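Local coordinates for DUF5037 domain-containing protein (PDB 4GL6) that is of unknown function, a single-chain member of the DUF5037 family from the gut bacterium Ruminococcus gnavus, at residues F54-F59 and I70-Y75; E20-S26 and A42-N48; A91-A95 and E159-Y163; G140-I146 and L176-L182. All coordinates share one frame; numbering follows the deposited sequence. Where two conformers were deposited one is given.

Contact 1: residues F54-F59 and I70-Y75; sequences FEGSYF and IIYDGY
Phe-54 lays the far end of its ring against Tyr-75, CZ coming 3.7 Å from CD1 of Tyr-75, with the two planes inclined at 50°. Its CG stands between the backbone N and the carbonyl carbon (chi1 64°), and this swings the ring across to segment 70-75, where the carbonyl O of Asp-73 meets its edge 3.6 Å from CE2. Cutting Phe-54 down to an alanine would probably open a gap beside Tyr-75 and leave that ring freer to shift. Further along, a classic beta bulge sets Ile-71 and Tyr-72 both opposite Ser-57, whose O accepts from both their amides, from the same face of its plane; Ser-57 N returns a bond to Tyr-72 O at 2.8 Å. Asp-73 then makes an Asx turn, OD1 taking the N-H of Tyr-75 at 3.0 Å, while OD2 accepts from Tyr-13 and Tyr-18. Strand 54-59 thus lies between strand 40-46 and the chain leading into helix 75-95, with Tyr-58 packed on helix 6-18.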
loop_
_atom_site.group_PDB
_atom_site.type_symbol
_atom_site.label_atom_id
_atom_site.label_comp_id
_atom_site.label_asym_id
_atom_site.label_seq_id
_atom_site.Cartn_x
_atom_site.Cartn_y
_atom_site.Cartn_z
ATOM N N PHE A 54 -7.038 4.238 0.987
ATOM C CA PHE A 54 -7.247 2.830 1.346
ATOM C C PHE A 54 -8.642 2.376 0.956
ATOM O O PHE A 54 -9.566 3.191 0.942
ATOM C CB PHE A 54 -7.006 2.588 2.822
ATOM C CG PHE A 54 -7.958 3.298 3.740
ATOM C CD1 PHE A 54 -7.755 4.636 4.073
ATOM C CD2 PHE A 54 -9.035 2.611 4.325
ATOM C CE1 PHE A 54 -8.631 5.290 4.934
ATOM C CE2 PHE A 54 -9.906 3.252 5.197
ATOM C CZ PHE A 54 -9.703 4.596 5.504
ATOM N N GLU A 55 -8.775 1.085 0.637
ATOM C CA GLU A 55 -10.048 0.519 0.193
ATOM C C GLU A 55 -10.786 -0.127 1.357
ATOM O O GLU A 55 -10.178 -0.675 2.262
ATOM C CB GLU A 55 -9.852 -0.474 -0.956
ATOM C CG GLU A 55 -11.111 -0.744 -1.761
ATOM C CD GLU A 55 -10.858 -1.638 -2.965
ATOM O OE1 GLU A 55 -10.506 -2.820 -2.734
ATOM O OE2 GLU A 55 -11.044 -1.171 -4.136
ATOM N N GLY A 56 -12.106 0.010 1.331
ATOM C CA GLY A 56 -13.031 -0.563 2.302
ATOM C C GLY A 56 -14.166 -1.230 1.536
ATOM O O GLY A 56 -14.504 -0.826 0.426
ATOM N N SER A 57 -14.763 -2.240 2.153
ATOM C CA SER A 57 -15.789 -3.064 1.547
ATOM C C SER A 57 -17.078 -2.888 2.388
ATOM O O SER A 57 -17.044 -3.108 3.591
ATOM C CB SER A 57 -15.252 -4.494 1.551
ATOM O OG SER A 57 -15.980 -5.317 0.685
ATOM N N TYR A 58 -18.184 -2.450 1.764
ATOM C CA TYR A 58 -19.475 -2.188 2.452
ATOM C C TYR A 58 -20.681 -2.780 1.701
ATOM O O TYR A 58 -20.577 -3.148 0.537
ATOM C CB TYR A 58 -19.705 -0.660 2.636
ATOM C CG TYR A 58 -18.611 0.056 3.408
ATOM C CD1 TYR A 58 -17.457 0.503 2.772
ATOM C CD2 TYR A 58 -18.713 0.268 4.794
ATOM C CE1 TYR A 58 -16.428 1.140 3.486
ATOM C CE2 TYR A 58 -17.691 0.906 5.524
ATOM C CZ TYR A 58 -16.552 1.343 4.874
ATOM O OH TYR A 58 -15.530 1.964 5.558
ATOM N N PHE A 59 -21.807 -2.896 2.408
ATOM C CA PHE A 59 -23.101 -3.337 1.846
ATOM C C PHE A 59 -24.135 -2.307 2.295
ATOM O O PHE A 59 -24.153 -1.940 3.471
ATOM C CB PHE A 59 -23.464 -4.751 2.319
ATOM C CG PHE A 59 -24.849 -5.200 1.923
ATOM C CD1 PHE A 59 -25.098 -5.717 0.649
ATOM C CD2 PHE A 59 -25.917 -5.137 2.844
ATOM C CE1 PHE A 59 -26.385 -6.141 0.301
ATOM C CE2 PHE A 59 -27.202 -5.566 2.495
ATOM C CZ PHE A 59 -27.432 -6.068 1.222
ATOM N N ILE A 70 -20.846 -3.156 7.237
ATOM C CA ILE A 70 -19.412 -3.219 6.979
ATOM C C ILE A 70 -19.001 -4.652 6.669
ATOM O O ILE A 70 -19.209 -5.537 7.497
ATOM C CB ILE A 70 -18.617 -2.720 8.217
ATOM C CG1 ILE A 70 -18.950 -1.242 8.524
ATOM C CG2 ILE A 70 -17.099 -2.913 8.048
ATOM C CD1 ILE A 70 -20.307 -0.987 9.165
ATOM N N ILE A 71 -18.443 -4.885 5.483
ATOM C CA ILE A 71 -17.882 -6.192 5.145
ATOM C C ILE A 71 -16.493 -6.157 5.817
ATOM O O ILE A 71 -16.210 -6.962 6.709
ATOM C CB ILE A 71 -17.830 -6.445 3.629
ATOM C CG1 ILE A 71 -19.256 -6.418 3.038
ATOM C CG2 ILE A 71 -17.161 -7.792 3.350
ATOM C CD1 ILE A 71 -19.298 -6.481 1.519
ATOM N N TYR A 72 -15.661 -5.197 5.406
ATOM C CA TYR A 72 -14.371 -4.908 6.066
ATOM C C TYR A 72 -13.952 -3.475 5.727
ATOM O O TYR A 72 -13.694 -3.191 4.561
ATOM C CB TYR A 72 -13.278 -5.919 5.705
ATOM C CG TYR A 72 -11.947 -5.574 6.319
ATOM C CD1 TYR A 72 -11.825 -5.392 7.695
ATOM C CD2 TYR A 72 -10.801 -5.430 5.534
ATOM C CE1 TYR A 72 -10.607 -5.054 8.273
ATOM C CE2 TYR A 72 -9.578 -5.091 6.104
ATOM C CZ TYR A 72 -9.487 -4.900 7.475
ATOM O OH TYR A 72 -8.295 -4.563 8.066
ATOM N N ASP A 73 -13.893 -2.598 6.743
ATOM C CA ASP A 73 -13.606 -1.152 6.533
ATOM C C ASP A 73 -12.234 -0.773 5.989
ATOM O O ASP A 73 -12.048 0.345 5.491
ATOM C CB ASP A 73 -13.941 -0.304 7.775
ATOM C CG ASP A 73 -13.067 -0.606 9.004
ATOM O OD1 ASP A 73 -11.928 -1.119 8.902
ATOM O OD2 ASP A 73 -13.546 -0.270 10.111
ATOM N N GLY A 74 -11.290 -1.704 6.115
ATOM C CA GLY A 74 -9.942 -1.542 5.606
ATOM C C GLY A 74 -9.020 -0.634 6.375
ATOM O O GLY A 74 -7.906 -0.419 5.913
ATOM N N TYR A 75 -9.446 -0.125 7.539
ATOM C CA TYR A 75 -8.650 0.864 8.265
ATOM C C TYR A 75 -7.493 0.275 9.023
ATOM O O TYR A 75 -6.427 0.891 9.062
ATOM C CB TYR A 75 -9.503 1.779 9.171
ATOM C CG TYR A 75 -8.731 3.006 9.663
ATOM C CD1 TYR A 75 -8.146 3.895 8.748
ATOM C CD2 TYR A 75 -8.573 3.279 11.030
ATOM C CE1 TYR A 75 -7.423 5.002 9.168
ATOM C CE2 TYR A 75 -7.849 4.398 11.460
ATOM C CZ TYR A 75 -7.278 5.254 10.517
ATOM O OH TYR A 75 -6.570 6.376 10.869
#

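Contact 2: residues E20-S26 and A42-N48; sequences EEFEVLS and ATCISKN
Phe-22 and Val-24 pair with Ser-46 and Cys-44 in an antiparallel beta hairpin, strands 22-28 and 40-46. Glu-23 and Ile-45 form a hydrogen-bonded pair, N to O both ways at 2.9 Å, and Lys-47 N adds a nearly straight bond (173°) to Glu-21 O. A classic bulge follows: Leu-25 and Ser-26 both face Thr-43, whose O takes Leu-25 N at 2.8 Å and Ser-26 N only weakly, while Thr-43 N is satisfied by Ser-26 O. Off the sheet, Glu-23 reaches out fully extended, CG opposite its own N (chi1 -175°), and Lys-47 bends at chi2 to set NZ above the carboxylate plane in a salt bridge. A glutamine at Glu-23 would probably leave the Lys-47 ammonium without its countercharge. Glu-20 divides its carboxylate: OE2 bonds Tyr-75 OH, and OE1 receives a weak bond from Asn-48 ND2. Beside the salt bridge, Leu-25 crosses Ile-45 at about a right angle, CD1 lying 3.6 Å from Ile-45 CG2.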
loop_
_atom_site.group_PDB
_atom_site.type_symbol
_atom_site.label_atom_id
_atom_site.label_comp_id
_atom_site.label_asym_id
_atom_site.label_seq_id
_atom_site.Cartn_x
_atom_site.Cartn_y
_atom_site.Cartn_z
ATOM N N GLU A 20 -11.159 10.446 14.050
ATOM C CA GLU A 20 -10.740 11.396 13.005
ATOM C C GLU A 20 -11.846 11.541 11.983
ATOM O O GLU A 20 -12.799 10.766 11.990
ATOM C CB GLU A 20 -9.555 10.849 12.216
ATOM C CG GLU A 20 -8.322 10.537 13.009
ATOM C CD GLU A 20 -7.266 9.912 12.135
ATOM O OE1 GLU A 20 -6.984 10.435 11.030
ATOM O OE2 GLU A 20 -6.717 8.888 12.568
ATOM N N GLU A 21 -11.690 12.501 11.072
ATOM C CA GLU A 21 -12.630 12.660 9.956
ATOM C C GLU A 21 -11.977 12.100 8.684
ATOM O O GLU A 21 -10.743 12.111 8.533
ATOM C CB GLU A 21 -13.181 14.082 9.792
ATOM C CG GLU A 21 -12.183 15.223 9.774
ATOM C CD GLU A 21 -12.847 16.592 9.640
ATOM O OE1 GLU A 21 -14.060 16.672 9.363
ATOM O OE2 GLU A 21 -12.152 17.611 9.815
ATOM N N PHE A 22 -12.838 11.582 7.808
ATOM C CA PHE A 22 -12.453 10.896 6.585
ATOM C C PHE A 22 -13.243 11.423 5.400
ATOM O O PHE A 22 -14.252 12.104 5.569
ATOM C CB PHE A 22 -12.775 9.397 6.690
ATOM C CG PHE A 22 -12.038 8.670 7.783
ATOM C CD1 PHE A 22 -12.434 8.792 9.124
ATOM C CD2 PHE A 22 -10.980 7.803 7.475
ATOM C CE1 PHE A 22 -11.757 8.112 10.139
ATOM C CE2 PHE A 22 -10.307 7.116 8.480
ATOM C CZ PHE A 22 -10.691 7.272 9.819
ATOM N N GLU A 23 -12.762 11.079 4.206
ATOM C CA GLU A 23 -13.395 11.436 2.943
ATOM C C GLU A 23 -13.374 10.187 2.057
ATOM O O GLU A 23 -12.370 9.483 2.003
ATOM C CB GLU A 23 -12.640 12.607 2.278
ATOM C CG GLU A 23 -13.282 13.158 1.001
ATOM C CD GLU A 23 -12.546 14.352 0.386
ATOM O OE1 GLU A 23 -11.498 14.788 0.911
ATOM O OE2 GLU A 23 -13.024 14.865 -0.648
ATOM N N VAL A 24 -14.502 9.889 1.420
ATOM C CA VAL A 24 -14.600 8.817 0.440
ATOM C C VAL A 24 -14.305 9.531 -0.866
ATOM O O VAL A 24 -15.097 10.351 -1.299
ATOM C CB VAL A 24 -15.999 8.154 0.409
ATOM C CG1 VAL A 24 -16.142 7.262 -0.821
ATOM C CG2 VAL A 24 -16.244 7.356 1.690
ATOM N N LEU A 25 -13.155 9.251 -1.473
ATOM C CA LEU A 25 -12.776 9.875 -2.759
ATOM C C LEU A 25 -13.649 9.367 -3.899
ATOM O O LEU A 25 -14.020 10.125 -4.778
ATOM C CB LEU A 25 -11.291 9.656 -3.075
ATOM C CG LEU A 25 -10.296 10.248 -2.066
ATOM C CD1 LEU A 25 -8.881 9.863 -2.450
ATOM C CD2 LEU A 25 -10.422 11.768 -1.940
ATOM N N SER A 26 -13.965 8.080 -3.879
ATOM C CA SER A 26 -14.835 7.454 -4.889
ATOM C C SER A 26 -15.248 6.061 -4.433
ATOM O O SER A 26 -14.683 5.493 -3.478
ATOM C CB SER A 26 -14.124 7.313 -6.234
ATOM O OG SER A 26 -12.983 6.471 -6.127
ATOM N N ALA A 42 -15.091 1.124 -1.690
ATOM C CA ALA A 42 -14.855 2.549 -1.498
ATOM C C ALA A 42 -13.379 2.908 -1.295
ATOM O O ALA A 42 -12.741 2.335 -0.408
ATOM C CB ALA A 42 -15.638 2.992 -0.257
ATOM N N THR A 43 -12.859 3.870 -2.078
ATOM C CA THR A 43 -11.499 4.403 -1.906
ATOM C C THR A 43 -11.615 5.573 -0.934
ATOM O O THR A 43 -12.223 6.595 -1.262
ATOM C CB THR A 43 -10.902 4.856 -3.237
ATOM O OG1 THR A 43 -10.712 3.692 -4.037
ATOM C CG2 THR A 43 -9.565 5.565 -3.050
ATOM N N CYS A 44 -11.014 5.418 0.242
ATOM C CA CYS A 44 -11.127 6.385 1.337
ATOM C C CYS A 44 -9.787 6.993 1.757
ATOM O O CYS A 44 -8.746 6.397 1.527
ATOM C CB CYS A 44 -11.733 5.665 2.566
ATOM S SG CYS A 44 -13.223 4.646 2.292
ATOM N N ILE A 45 -9.830 8.178 2.369
ATOM C CA ILE A 45 -8.653 8.814 3.000
ATOM C C ILE A 45 -9.063 9.383 4.357
ATOM O O ILE A 45 -10.249 9.655 4.581
ATOM C CB ILE A 45 -8.032 9.954 2.150
ATOM C CG1 ILE A 45 -9.044 11.077 1.851
ATOM C CG2 ILE A 45 -7.495 9.397 0.839
ATOM C CD1 ILE A 45 -8.430 12.306 1.212
ATOM N N SER A 46 -8.097 9.508 5.264
ATOM C CA SER A 46 -8.308 10.224 6.522
ATOM C C SER A 46 -7.787 11.628 6.194
ATOM O O SER A 46 -6.793 11.755 5.462
ATOM C CB SER A 46 -7.556 9.591 7.705
ATOM O OG SER A 46 -6.162 9.840 7.677
ATOM N N LYS A 47 -8.453 12.674 6.696
ATOM C CA LYS A 47 -8.011 14.056 6.437
ATOM C C LYS A 47 -6.576 14.264 6.927
ATOM O O LYS A 47 -5.839 15.017 6.316
ATOM C CB LYS A 47 -8.961 15.098 7.058
ATOM C CG LYS A 47 -10.362 15.207 6.442
ATOM C CD LYS A 47 -10.386 15.735 5.011
ATOM C CE LYS A 47 -11.820 16.024 4.575
ATOM N NZ LYS A 47 -11.915 16.443 3.152
ATOM N N ASN A 48 -6.191 13.572 8.003
ATOM C CA ASN A 48 -4.819 13.627 8.532
ATOM C C ASN A 48 -3.752 12.935 7.705
ATOM O O ASN A 48 -2.589 13.201 7.931
ATOM C CB ASN A 48 -4.757 13.073 9.959
ATOM C CG ASN A 48 -5.585 13.878 10.924
ATOM O OD1 ASN A 48 -5.840 15.069 10.713
ATOM N ND2 ASN A 48 -6.021 13.229 11.996
#

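Contact 3: residues A91-A95 and E159-Y163; sequences AISQA and EYQMY
Ala-91 fits its methyl between Met-162 and Tyr-163 where two antiparallel helices, 75-95 and 156-171, pack side by side; the axes of the short segments come within 9.8 Å of each other and run at 166°. Its CB lies 3.8 Å from Met-162 CB and meets the edge of the Tyr-163 ring, 3.7 Å from CD1. The Ile-92 side chain crosses that of Tyr-163 at about a right angle, CD1 3.4 Å from Tyr-163 CE1. The selenomethionine at Met-162 bends at chi3 (-55°), which carries CE to 3.5 Å from Ala-91 O. No hydrogen bond joins the two segments. The tyrosine's own helix helps to position it: Glu-159 O sits over the centre of one ring face, and the hydroxyl donates to Glu-159 OE2. That carboxylate is held in turn by a salt bridge from Lys-238 to OE1 and by Tyr-181 OH at OE2. Across the helix pair, Ala-95 turns its methyl to the tyrosine hydroxyl, CB 3.8 Å from Tyr-163 OH.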
loop_
_atom_site.group_PDB
_atom_site.type_symbol
_atom_site.label_atom_id
_atom_site.label_comp_id
_atom_site.label_asym_id
_atom_site.label_seq_id
_atom_site.Cartn_x
_atom_site.Cartn_y
_atom_site.Cartn_z
ATOM N N ALA A 91 14.715 4.927 4.544
ATOM C CA ALA A 91 15.748 4.670 3.528
ATOM C C ALA A 91 15.541 5.525 2.266
ATOM O O ALA A 91 16.494 6.160 1.788
ATOM C CB ALA A 91 15.769 3.194 3.150
ATOM N N ILE A 92 14.310 5.551 1.751
ATOM C CA ILE A 92 13.982 6.287 0.510
ATOM C C ILE A 92 14.230 7.794 0.608
ATOM O O ILE A 92 14.729 8.393 -0.349
ATOM C CB ILE A 92 12.529 6.016 0.026
ATOM C CG1 ILE A 92 12.318 4.527 -0.347
ATOM C CG2 ILE A 92 12.152 6.884 -1.183
ATOM C CD1 ILE A 92 13.111 4.002 -1.537
ATOM N N SER A 93 13.938 8.389 1.767
ATOM C CA SER A 93 14.141 9.840 1.969
ATOM C C SER A 93 15.592 10.284 1.917
ATOM O O SER A 93 15.849 11.478 1.708
ATOM C CB SER A 93 13.529 10.301 3.278
ATOM O OG SER A 93 14.127 9.594 4.348
ATOM N N GLN A 94 16.511 9.341 2.163
ATOM C CA GLN A 94 17.953 9.599 2.076
ATOM C C GLN A 94 18.475 9.390 0.647
ATOM O O GLN A 94 19.531 9.903 0.294
ATOM C CB GLN A 94 18.738 8.703 3.042
ATOM C CG GLN A 94 18.386 8.845 4.516
ATOM C CD GLN A 94 19.447 8.238 5.425
ATOM O OE1 GLN A 94 20.411 8.905 5.798
ATOM N NE2 GLN A 94 19.259 6.978 5.802
ATOM N N ALA A 95 17.733 8.632 -0.172
ATOM C CA ALA A 95 18.078 8.333 -1.573
ATOM C C ALA A 95 17.567 9.357 -2.609
ATOM O O ALA A 95 18.260 9.609 -3.612
ATOM C CB ALA A 95 17.535 6.957 -1.934
ATOM N N GLU A 159 22.549 2.663 -1.327
ATOM C CA GLU A 159 21.097 2.646 -1.491
ATOM C C GLU A 159 20.539 1.248 -1.220
ATOM O O GLU A 159 19.591 1.096 -0.446
ATOM C CB GLU A 159 20.721 3.133 -2.901
ATOM C CG GLU A 159 19.230 3.341 -3.131
ATOM C CD GLU A 159 18.855 3.915 -4.509
ATOM O OE1 GLU A 159 19.747 4.371 -5.278
ATOM O OE2 GLU A 159 17.631 3.930 -4.800
ATOM N N TYR A 160 21.139 0.249 -1.871
ATOM C CA TYR A 160 20.756 -1.165 -1.741
ATOM C C TYR A 160 20.907 -1.648 -0.299
ATOM O O TYR A 160 20.000 -2.292 0.230
ATOM C CB TYR A 160 21.604 -2.016 -2.689
ATOM C CG TYR A 160 21.290 -3.495 -2.719
ATOM C CD1 TYR A 160 20.357 -4.018 -3.634
ATOM C CD2 TYR A 160 21.952 -4.391 -1.864
ATOM C CE1 TYR A 160 20.076 -5.381 -3.669
ATOM C CE2 TYR A 160 21.682 -5.756 -1.892
ATOM C CZ TYR A 160 20.745 -6.253 -2.787
ATOM O OH TYR A 160 20.490 -7.606 -2.785
ATOM N N GLN A 161 22.042 -1.322 0.327
ATOM C CA GLN A 161 22.299 -1.685 1.737
ATOM C C GLN A 161 21.205 -1.173 2.681
ATOM O O GLN A 161 20.783 -1.898 3.569
ATOM C CB GLN A 161 23.691 -1.222 2.215
ATOM C CG GLN A 161 24.857 -2.077 1.716
ATOM C CD GLN A 161 26.204 -1.488 2.080
ATOM O OE1 GLN A 161 26.364 -0.932 3.166
ATOM N NE2 GLN A 161 27.183 -1.616 1.180
HETATM N N MSE A 162 20.748 0.053 2.466
HETATM C CA MSE A 162 19.658 0.636 3.266
HETATM C C MSE A 162 18.351 -0.144 3.109
HETATM O O MSE A 162 17.643 -0.354 4.098
HETATM C CB MSE A 162 19.403 2.122 2.919
HETATM C CG MSE A 162 20.441 3.097 3.453
HETATM SE SE MSE A 162 19.958 4.960 3.120
HETATM C CE MSE A 162 19.699 4.873 1.186
ATOM N N TYR A 163 18.035 -0.558 1.884
ATOM C CA TYR A 163 16.804 -1.316 1.643
ATOM C C TYR A 163 16.907 -2.686 2.302
ATOM O O TYR A 163 15.995 -3.087 3.033
ATOM C CB TYR A 163 16.451 -1.413 0.143
ATOM C CG TYR A 163 16.360 -0.083 -0.605
ATOM C CD1 TYR A 163 16.035 1.115 0.056
ATOM C CD2 TYR A 163 16.523 -0.034 -1.995
ATOM C CE1 TYR A 163 15.949 2.312 -0.639
ATOM C CE2 TYR A 163 16.408 1.158 -2.692
ATOM C CZ TYR A 163 16.128 2.332 -2.010
ATOM O OH TYR A 163 16.020 3.537 -2.672
#

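Contact 4: residues G140-I146 and L176-L182; sequences GSAWVYI and LLYVYYL
Trp-143 lies with its six-membered ring over the ring of Tyr-178 in an offset stack, centroids 3.6 Å apart and planes only 6° from parallel. The two side chains run alongside each other and point the same way, because both hold CG opposite the carbonyl carbon (chi1 near -60°). Ala-142 O lies in plane at the edge of the Tyr-178 ring. Two residues on, on the same face, Tyr-145 and Tyr-180 repeat the theme less closely: their planes are 18° apart but offset so far that little of one ring covers the other, centroids 4.8 Å apart. Tyr-180 also turns an edge toward Trp-143 and stacks on Tyr-215 of the next strand. These aromatics line one face of two parallel strands of a beta-alpha-beta unit whose crossover runs through helix 156-171. Their ladder of seven backbone bonds starts with Leu-176 N to Gly-140 O and ends with Leu-182 N to Ile-146 O at 2.9 Å. The other face is mostly aliphatic: Ile-146 places CD1 3.5 Å from Val-179 CG1 and, lying beside Tyr-181, 3.7 Å from its CE2. Helix 75-95 covers Ala-142 and Val-144 there, while Tyr-163 from the crossover helix touches Leu-177 and Tyr-181.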
loop_
_atom_site.group_PDB
_atom_site.type_symbol
_atom_site.label_atom_id
_atom_site.label_comp_id
_atom_site.label_asym_id
_atom_site.label_seq_id
_atom_site.Cartn_x
_atom_site.Cartn_y
_atom_site.Cartn_z
ATOM N N GLY A 140 3.578 -8.038 3.124
ATOM C CA GLY A 140 3.026 -7.180 2.090
ATOM C C GLY A 140 4.048 -6.835 1.034
ATOM O O GLY A 140 5.146 -7.412 0.989
ATOM N N SER A 141 3.662 -5.884 0.193
ATOM C CA SER A 141 4.500 -5.379 -0.870
ATOM C C SER A 141 4.568 -3.872 -0.755
ATOM O O SER A 141 3.645 -3.248 -0.248
ATOM C CB SER A 141 3.919 -5.785 -2.206
ATOM O OG SER A 141 3.826 -7.194 -2.241
ATOM N N ALA A 142 5.693 -3.300 -1.162
ATOM C CA ALA A 142 5.861 -1.844 -1.202
ATOM C C ALA A 142 6.102 -1.459 -2.644
ATOM O O ALA A 142 6.980 -2.051 -3.282
ATOM C CB ALA A 142 7.018 -1.417 -0.350
ATOM N N TRP A 143 5.300 -0.517 -3.153
ATOM C CA TRP A 143 5.428 0.022 -4.511
ATOM C C TRP A 143 5.948 1.417 -4.337
ATOM O O TRP A 143 5.191 2.322 -3.998
ATOM C CB TRP A 143 4.087 -0.016 -5.250
ATOM C CG TRP A 143 3.518 -1.406 -5.274
ATOM C CD1 TRP A 143 2.680 -2.001 -4.336
ATOM C CD2 TRP A 143 3.777 -2.433 -6.255
ATOM N NE1 TRP A 143 2.404 -3.288 -4.679
ATOM C CE2 TRP A 143 3.023 -3.609 -5.828
ATOM C CE3 TRP A 143 4.514 -2.495 -7.412
ATOM C CZ2 TRP A 143 3.032 -4.799 -6.555
ATOM C CZ3 TRP A 143 4.517 -3.684 -8.142
ATOM C CH2 TRP A 143 3.801 -4.814 -7.715
ATOM N N VAL A 144 7.255 1.578 -4.546
ATOM C CA VAL A 144 7.939 2.851 -4.418
ATOM C C VAL A 144 8.155 3.457 -5.806
ATOM O O VAL A 144 8.697 2.805 -6.699
ATOM C CB VAL A 144 9.288 2.683 -3.732
ATOM C CG1 VAL A 144 9.973 4.035 -3.604
ATOM C CG2 VAL A 144 9.092 2.049 -2.353
ATOM N N TYR A 145 7.745 4.714 -5.961
ATOM C CA TYR A 145 7.875 5.488 -7.202
ATOM C C TYR A 145 8.772 6.701 -6.913
ATOM O O TYR A 145 8.382 7.551 -6.123
ATOM C CB TYR A 145 6.470 5.909 -7.676
ATOM C CG TYR A 145 5.594 4.709 -7.989
ATOM C CD1 TYR A 145 5.709 4.046 -9.212
ATOM C CD2 TYR A 145 4.704 4.200 -7.046
ATOM C CE1 TYR A 145 4.946 2.926 -9.497
ATOM C CE2 TYR A 145 3.931 3.078 -7.320
ATOM C CZ TYR A 145 4.057 2.444 -8.552
ATOM O OH TYR A 145 3.302 1.338 -8.851
ATOM N N ILE A 146 9.976 6.742 -7.507
ATOM C CA ILE A 146 10.966 7.802 -7.280
ATOM C C ILE A 146 11.110 8.721 -8.489
ATOM O O ILE A 146 11.108 8.248 -9.624
ATOM C CB ILE A 146 12.367 7.206 -6.992
ATOM C CG1 ILE A 146 12.347 6.342 -5.728
ATOM C CG2 ILE A 146 13.397 8.319 -6.815
ATOM C CD1 ILE A 146 13.659 5.642 -5.443
ATOM N N LEU A 176 7.931 -8.007 -0.256
ATOM C CA LEU A 176 8.416 -7.639 -1.595
ATOM C C LEU A 176 8.689 -6.136 -1.680
ATOM O O LEU A 176 8.033 -5.333 -1.002
ATOM C CB LEU A 176 7.407 -8.019 -2.686
ATOM C CG LEU A 176 7.237 -9.528 -2.897
ATOM C CD1 LEU A 176 6.424 -10.151 -1.771
ATOM C CD2 LEU A 176 6.610 -9.849 -4.237
ATOM N N LEU A 177 9.657 -5.774 -2.525
ATOM C CA LEU A 177 10.024 -4.373 -2.800
ATOM C C LEU A 177 10.028 -4.139 -4.303
ATOM O O LEU A 177 10.635 -4.919 -5.050
ATOM C CB LEU A 177 11.420 -4.062 -2.275
ATOM C CG LEU A 177 11.958 -2.629 -2.467
ATOM C CD1 LEU A 177 11.034 -1.560 -1.897
ATOM C CD2 LEU A 177 13.338 -2.501 -1.839
ATOM N N TYR A 178 9.359 -3.062 -4.726
ATOM C CA TYR A 178 9.344 -2.603 -6.124
ATOM C C TYR A 178 9.769 -1.120 -6.098
ATOM O O TYR A 178 9.201 -0.332 -5.331
ATOM C CB TYR A 178 7.956 -2.770 -6.738
ATOM C CG TYR A 178 7.415 -4.191 -6.735
ATOM C CD1 TYR A 178 6.642 -4.683 -5.659
ATOM C CD2 TYR A 178 7.629 -5.034 -7.807
ATOM C CE1 TYR A 178 6.135 -5.989 -5.657
ATOM C CE2 TYR A 178 7.125 -6.333 -7.821
ATOM C CZ TYR A 178 6.378 -6.809 -6.751
ATOM O OH TYR A 178 5.885 -8.092 -6.766
ATOM N N VAL A 179 10.810 -0.763 -6.844
ATOM C CA VAL A 179 11.294 0.621 -6.890
ATOM C C VAL A 179 11.359 1.026 -8.331
ATOM O O VAL A 179 12.158 0.476 -9.087
ATOM C CB VAL A 179 12.678 0.805 -6.226
ATOM C CG1 VAL A 179 13.082 2.281 -6.261
ATOM C CG2 VAL A 179 12.636 0.310 -4.782
ATOM N N TYR A 180 10.497 1.971 -8.700
ATOM C CA TYR A 180 10.426 2.538 -10.054
ATOM C C TYR A 180 11.198 3.847 -10.061
ATOM O O TYR A 180 10.940 4.702 -9.207
ATOM C CB TYR A 180 8.967 2.811 -10.440
ATOM C CG TYR A 180 8.137 1.582 -10.724
ATOM C CD1 TYR A 180 7.519 0.882 -9.702
ATOM C CD2 TYR A 180 7.921 1.146 -12.044
ATOM C CE1 TYR A 180 6.739 -0.245 -9.970
ATOM C CE2 TYR A 180 7.144 0.022 -12.320
ATOM C CZ TYR A 180 6.558 -0.671 -11.269
ATOM O OH TYR A 180 5.773 -1.757 -11.518
ATOM N N TYR A 181 12.162 3.983 -10.980
ATOM C CA TYR A 181 12.954 5.218 -11.157
ATOM C C TYR A 181 12.391 5.965 -12.379
ATOM O O TYR A 181 12.860 5.808 -13.510
ATOM C CB TYR A 181 14.426 4.893 -11.312
ATOM C CG TYR A 181 15.020 4.256 -10.069
ATOM C CD1 TYR A 181 15.027 2.867 -9.898
ATOM C CD2 TYR A 181 15.572 5.034 -9.059
ATOM C CE1 TYR A 181 15.579 2.278 -8.758
ATOM C CE2 TYR A 181 16.123 4.457 -7.910
ATOM C CZ TYR A 181 16.137 3.074 -7.768
ATOM O OH TYR A 181 16.681 2.506 -6.623
ATOM N N LEU A 182 11.357 6.761 -12.123
ATOM C CA LEU A 182 10.635 7.499 -13.155
ATOM C C LEU A 182 11.290 8.833 -13.499
ATOM O O LEU A 182 11.911 9.471 -12.651
ATOM C CB LEU A 182 9.210 7.804 -12.673
ATOM C CG LEU A 182 8.318 6.656 -12.219
ATOM C CD1 LEU A 182 6.987 7.235 -11.781
ATOM C CD2 LEU A 182 8.100 5.668 -13.353
#

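In the fold
Contacts 1 and 2 are partly buried and belong to one antiparallel sheet, where strands 40-46 and 54-59 are neighbours; both carry a classic bulge, and Tyr-75 of contact 1 reaches Phe-22 and Glu-20. Contacts 3 and 4 are buried, lie on the other side of the chain's centre, and share the beta-alpha-beta unit: contact 3 packs its helix against helix 75-95, contact 4 pairs its two strands. Contact 1 combines bulged pairing with aromatic packing and an Asx turn, contact 2 puts a salt bridge at its solvent-facing margin, contact 4 relies on regular parallel bonding and aromatic overlap, and contact 3 on side-chain packing. Helix 75-95 runs from contact 1 to contact 3, centres about 33 Å apart.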